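Local coordinates for protein lactococcus lactis MG1363 DpsA (Lactococcus lactis, PDB 1ZS3) that probably binds DNA through an N-terminal helix and, as a Dps-family dodecamer, protects the cell against oxidative stress, at residues R67-L79 and A143-N155. Numbering follows the deposited sequence.
Sequences REVEYFFKISDLL and ALAAGVVELYGYN
I75 and L151 meet through their terminal methyls, CD1 of I75 lying 3.6 Å from CD2 of L151, in the buried middle of an antiparallel helix pair. The axes of segments 67-79 and 143-155 approach to 9.4 Å with 163° between their directions, and the backbones converge toward one end: CA to CA, R67 and Y154 are 9.3 Å apart, L78 and L144 only 5.5 Å. At that close end L144, its CG anti to the backbone N (chi1 -179°), lays CD1 against CB of L78 and CG of L79 while CD2 meets CD2 of L79. At G147, which carries no side chain, CD1 of L78 comes to 3.9 Å from CA. L151 forks: CD2 serves I75, and CD1 sits over one face of the Y71 ring, 4.2 Å from the centroid, a CH-pi contact. At the wide end large groups bridge the gap. The Y71 and Y154 rings meet obliquely, their planes inclined at 44°, with Y71 CE2 coming nearest Y154 CD2, and the bent chain of R67 brings its CZ to 4.8 Å from the Y154 centroid, an off-centre cation-pi contact. The more accessible flank is polar: K74 NZ sits between OE1 and OE2 of exposed E150, 2.7 Å from OE2, in a salt bridge, while R67 NH2 forms a salt bridge, with only a weak hydrogen bond, to E70 OE1 on its own helix. On the inner side, E68 OE1 accepts from Q125 NE2 and N155 ND2 donates to N126 OD1, both on helix 111-138, consistent with the four-helix bundle of Dps proteins. No hydrogen bond joins the two segments, so their direct association probably rests mainly on methyl and ring packing, with charge pairing at the margin.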
# COMPACT_ATOMS: atom_id res chain seq x y z
N ARG A 67 -3.81 12.19 20.07
CA ARG A 67 -2.48 11.95 20.54
C ARG A 67 -2.45 11.90 22.06
O ARG A 67 -1.63 11.18 22.65
CB ARG A 67 -1.50 13.04 20.05
CG ARG A 67 -1.37 13.18 18.52
CD ARG A 67 -0.65 12.06 17.78
NE ARG A 67 0.78 12.36 17.76
CZ ARG A 67 1.72 11.71 18.45
NH1 ARG A 67 3.00 12.12 18.36
NH2 ARG A 67 1.42 10.65 19.20
N GLU A 68 -3.30 12.69 22.71
CA GLU A 68 -3.34 12.73 24.17
C GLU A 68 -3.91 11.41 24.70
O GLU A 68 -3.41 10.90 25.68
CB GLU A 68 -4.11 13.96 24.67
CG GLU A 68 -3.46 15.32 24.32
CD GLU A 68 -2.45 15.87 25.32
OE1 GLU A 68 -2.88 16.54 26.27
OE2 GLU A 68 -1.23 15.67 25.15
N VAL A 69 -4.88 10.83 24.02
CA VAL A 69 -5.37 9.51 24.36
C VAL A 69 -4.33 8.42 24.06
O VAL A 69 -4.30 7.40 24.72
CB VAL A 69 -6.62 9.21 23.56
CG1 VAL A 69 -7.09 7.74 23.71
CG2 VAL A 69 -7.73 10.18 23.93
N GLU A 70 -3.55 8.64 23.01
CA GLU A 70 -2.51 7.73 22.61
C GLU A 70 -1.43 7.63 23.67
O GLU A 70 -0.89 6.54 23.92
CB GLU A 70 -1.89 8.19 21.31
CG GLU A 70 -2.21 7.34 20.08
CD GLU A 70 -1.69 7.98 18.78
OE1 GLU A 70 -0.43 8.11 18.60
OE2 GLU A 70 -2.53 8.38 17.95
N TYR A 71 -1.09 8.77 24.25
CA TYR A 71 -0.10 8.84 25.31
C TYR A 71 -0.73 8.32 26.61
O TYR A 71 -0.02 7.77 27.45
CB TYR A 71 0.42 10.29 25.47
CG TYR A 71 1.51 10.61 24.49
CD1 TYR A 71 2.67 9.88 24.48
CD2 TYR A 71 1.36 11.62 23.54
CE1 TYR A 71 3.65 10.14 23.59
CE2 TYR A 71 2.36 11.89 22.63
CZ TYR A 71 3.50 11.12 22.66
OH TYR A 71 4.54 11.31 21.78
N PHE A 72 -2.05 8.50 26.78
CA PHE A 72 -2.74 7.97 27.93
C PHE A 72 -2.48 6.47 27.98
O PHE A 72 -1.99 5.96 29.00
CB PHE A 72 -4.24 8.29 27.90
CG PHE A 72 -4.92 7.95 29.17
CD1 PHE A 72 -5.51 6.70 29.35
CD2 PHE A 72 -4.89 8.83 30.24
CE1 PHE A 72 -6.15 6.36 30.56
CE2 PHE A 72 -5.52 8.50 31.47
CZ PHE A 72 -6.15 7.26 31.62
N PHE A 73 -2.79 5.75 26.90
CA PHE A 73 -2.61 4.29 26.86
C PHE A 73 -1.12 3.89 26.89
O PHE A 73 -0.76 2.86 27.44
CB PHE A 73 -3.26 3.66 25.62
CG PHE A 73 -4.77 3.58 25.68
CD1 PHE A 73 -5.56 4.45 24.91
CD2 PHE A 73 -5.40 2.66 26.50
CE1 PHE A 73 -6.92 4.38 24.97
CE2 PHE A 73 -6.80 2.61 26.58
CZ PHE A 73 -7.56 3.47 25.80
N LYS A 74 -0.25 4.73 26.35
CA LYS A 74 1.12 4.30 26.17
C LYS A 74 1.81 4.29 27.54
O LYS A 74 2.55 3.37 27.87
CB LYS A 74 1.84 5.17 25.15
CG LYS A 74 3.15 4.61 24.67
CD LYS A 74 4.19 5.72 24.37
CE LYS A 74 5.10 5.38 23.14
NZ LYS A 74 6.46 6.03 23.23
N ILE A 75 1.59 5.36 28.30
CA ILE A 75 2.18 5.57 29.60
C ILE A 75 1.56 4.71 30.70
O ILE A 75 2.26 4.26 31.61
CB ILE A 75 2.13 7.05 29.93
CG1 ILE A 75 2.88 7.82 28.84
CG2 ILE A 75 2.83 7.35 31.27
CD1 ILE A 75 3.05 9.22 29.16
N SER A 76 0.26 4.47 30.57
CA SER A 76 -0.47 3.63 31.46
C SER A 76 0.14 2.29 31.35
O SER A 76 0.44 1.66 32.35
CB SER A 76 -1.97 3.57 31.15
OG SER A 76 -2.57 4.82 31.47
N ASP A 77 0.30 1.84 30.12
CA ASP A 77 0.89 0.52 29.85
C ASP A 77 2.28 0.47 30.39
O ASP A 77 2.67 -0.58 30.90
CB ASP A 77 0.93 0.21 28.37
CG ASP A 77 -0.35 -0.32 27.89
OD1 ASP A 77 -0.67 -0.20 26.71
OD2 ASP A 77 -1.14 -0.88 28.65
N LEU A 78 3.03 1.57 30.28
CA LEU A 78 4.41 1.53 30.71
C LEU A 78 4.41 1.36 32.23
O LEU A 78 5.25 0.64 32.77
CB LEU A 78 5.14 2.80 30.31
CG LEU A 78 5.68 2.78 28.88
CD1 LEU A 78 6.20 4.15 28.48
CD2 LEU A 78 6.78 1.75 28.67
N LEU A 79 3.46 2.03 32.89
CA LEU A 79 3.32 1.98 34.37
C LEU A 79 2.88 0.61 34.83
O LEU A 79 3.55 0.01 35.64
CB LEU A 79 2.31 3.04 34.84
CG LEU A 79 2.82 4.51 35.02
CD1 LEU A 79 1.63 5.47 35.08
CD2 LEU A 79 3.68 4.67 36.25
N ALA A 143 12.27 2.42 30.83
CA ALA A 143 11.37 2.47 29.67
C ALA A 143 10.34 3.56 29.89
O ALA A 143 10.05 4.32 29.00
CB ALA A 143 10.69 1.13 29.42
N LEU A 144 9.80 3.63 31.09
CA LEU A 144 8.84 4.66 31.43
C LEU A 144 9.46 6.03 31.24
O LEU A 144 8.85 6.93 30.72
CB LEU A 144 8.42 4.51 32.88
CG LEU A 144 7.38 5.49 33.43
CD1 LEU A 144 6.06 5.29 32.78
CD2 LEU A 144 7.25 5.33 34.92
N ALA A 145 10.71 6.18 31.68
CA ALA A 145 11.36 7.45 31.60
C ALA A 145 11.38 7.89 30.14
O ALA A 145 11.06 9.04 29.85
CB ALA A 145 12.78 7.38 32.19
N ALA A 146 11.72 6.98 29.23
CA ALA A 146 11.80 7.24 27.81
C ALA A 146 10.44 7.68 27.23
O ALA A 146 10.38 8.66 26.47
CB ALA A 146 12.29 6.01 27.09
N GLY A 147 9.37 6.96 27.56
CA GLY A 147 8.01 7.33 27.16
C GLY A 147 7.66 8.74 27.61
O GLY A 147 7.05 9.49 26.88
N VAL A 148 8.04 9.13 28.81
CA VAL A 148 7.63 10.41 29.35
C VAL A 148 8.46 11.54 28.72
O VAL A 148 8.00 12.67 28.64
CB VAL A 148 7.75 10.42 30.88
CG1 VAL A 148 7.65 11.82 31.46
CG2 VAL A 148 6.68 9.60 31.48
N VAL A 149 9.66 11.21 28.25
CA VAL A 149 10.46 12.17 27.53
C VAL A 149 9.79 12.46 26.19
O VAL A 149 9.74 13.59 25.70
CB VAL A 149 11.92 11.69 27.35
CG1 VAL A 149 12.66 12.55 26.33
CG2 VAL A 149 12.68 11.67 28.69
N GLU A 150 9.24 11.44 25.58
CA GLU A 150 8.60 11.62 24.31
C GLU A 150 7.53 12.66 24.51
O GLU A 150 7.48 13.62 23.76
CB GLU A 150 8.03 10.31 23.83
CG GLU A 150 8.83 9.63 22.72
CD GLU A 150 8.17 8.33 22.30
OE1 GLU A 150 7.04 8.39 21.69
OE2 GLU A 150 8.74 7.27 22.64
N LEU A 151 6.70 12.49 25.54
CA LEU A 151 5.57 13.37 25.82
C LEU A 151 5.99 14.82 26.07
O LEU A 151 5.36 15.75 25.55
CB LEU A 151 4.82 12.82 27.04
CG LEU A 151 3.63 13.61 27.54
CD1 LEU A 151 2.68 13.96 26.42
CD2 LEU A 151 2.91 12.82 28.60
N TYR A 152 7.04 15.00 26.86
CA TYR A 152 7.61 16.29 27.09
C TYR A 152 7.91 17.00 25.79
O TYR A 152 7.54 18.16 25.64
CB TYR A 152 8.88 16.11 27.89
CG TYR A 152 9.64 17.38 28.07
CD1 TYR A 152 10.92 17.51 27.54
CD2 TYR A 152 9.06 18.46 28.71
CE1 TYR A 152 11.61 18.69 27.68
CE2 TYR A 152 9.73 19.65 28.84
CZ TYR A 152 11.02 19.74 28.32
OH TYR A 152 11.72 20.87 28.41
N GLY A 153 8.56 16.33 24.84
CA GLY A 153 8.96 16.93 23.58
C GLY A 153 7.76 17.18 22.67
O GLY A 153 7.74 18.16 21.97
N TYR A 154 6.77 16.30 22.69
CA TYR A 154 5.55 16.52 21.93
C TYR A 154 4.79 17.76 22.41
O TYR A 154 4.33 18.56 21.61
CB TYR A 154 4.63 15.34 22.02
CG TYR A 154 3.29 15.60 21.39
CD1 TYR A 154 3.15 15.66 19.99
CD2 TYR A 154 2.15 15.80 22.17
CE1 TYR A 154 1.92 15.87 19.40
CE2 TYR A 154 0.91 16.02 21.59
CZ TYR A 154 0.82 16.07 20.20
OH TYR A 154 -0.39 16.31 19.63
N ASN A 155 4.69 17.94 23.73
CA ASN A 155 4.07 19.13 24.33
C ASN A 155 4.82 20.40 23.87
O ASN A 155 4.20 21.35 23.46
CB ASN A 155 4.05 19.01 25.87
CG ASN A 155 2.82 18.14 26.42
OD1 ASN A 155 2.21 17.42 25.66
ND2 ASN A 155 2.68 18.28 27.71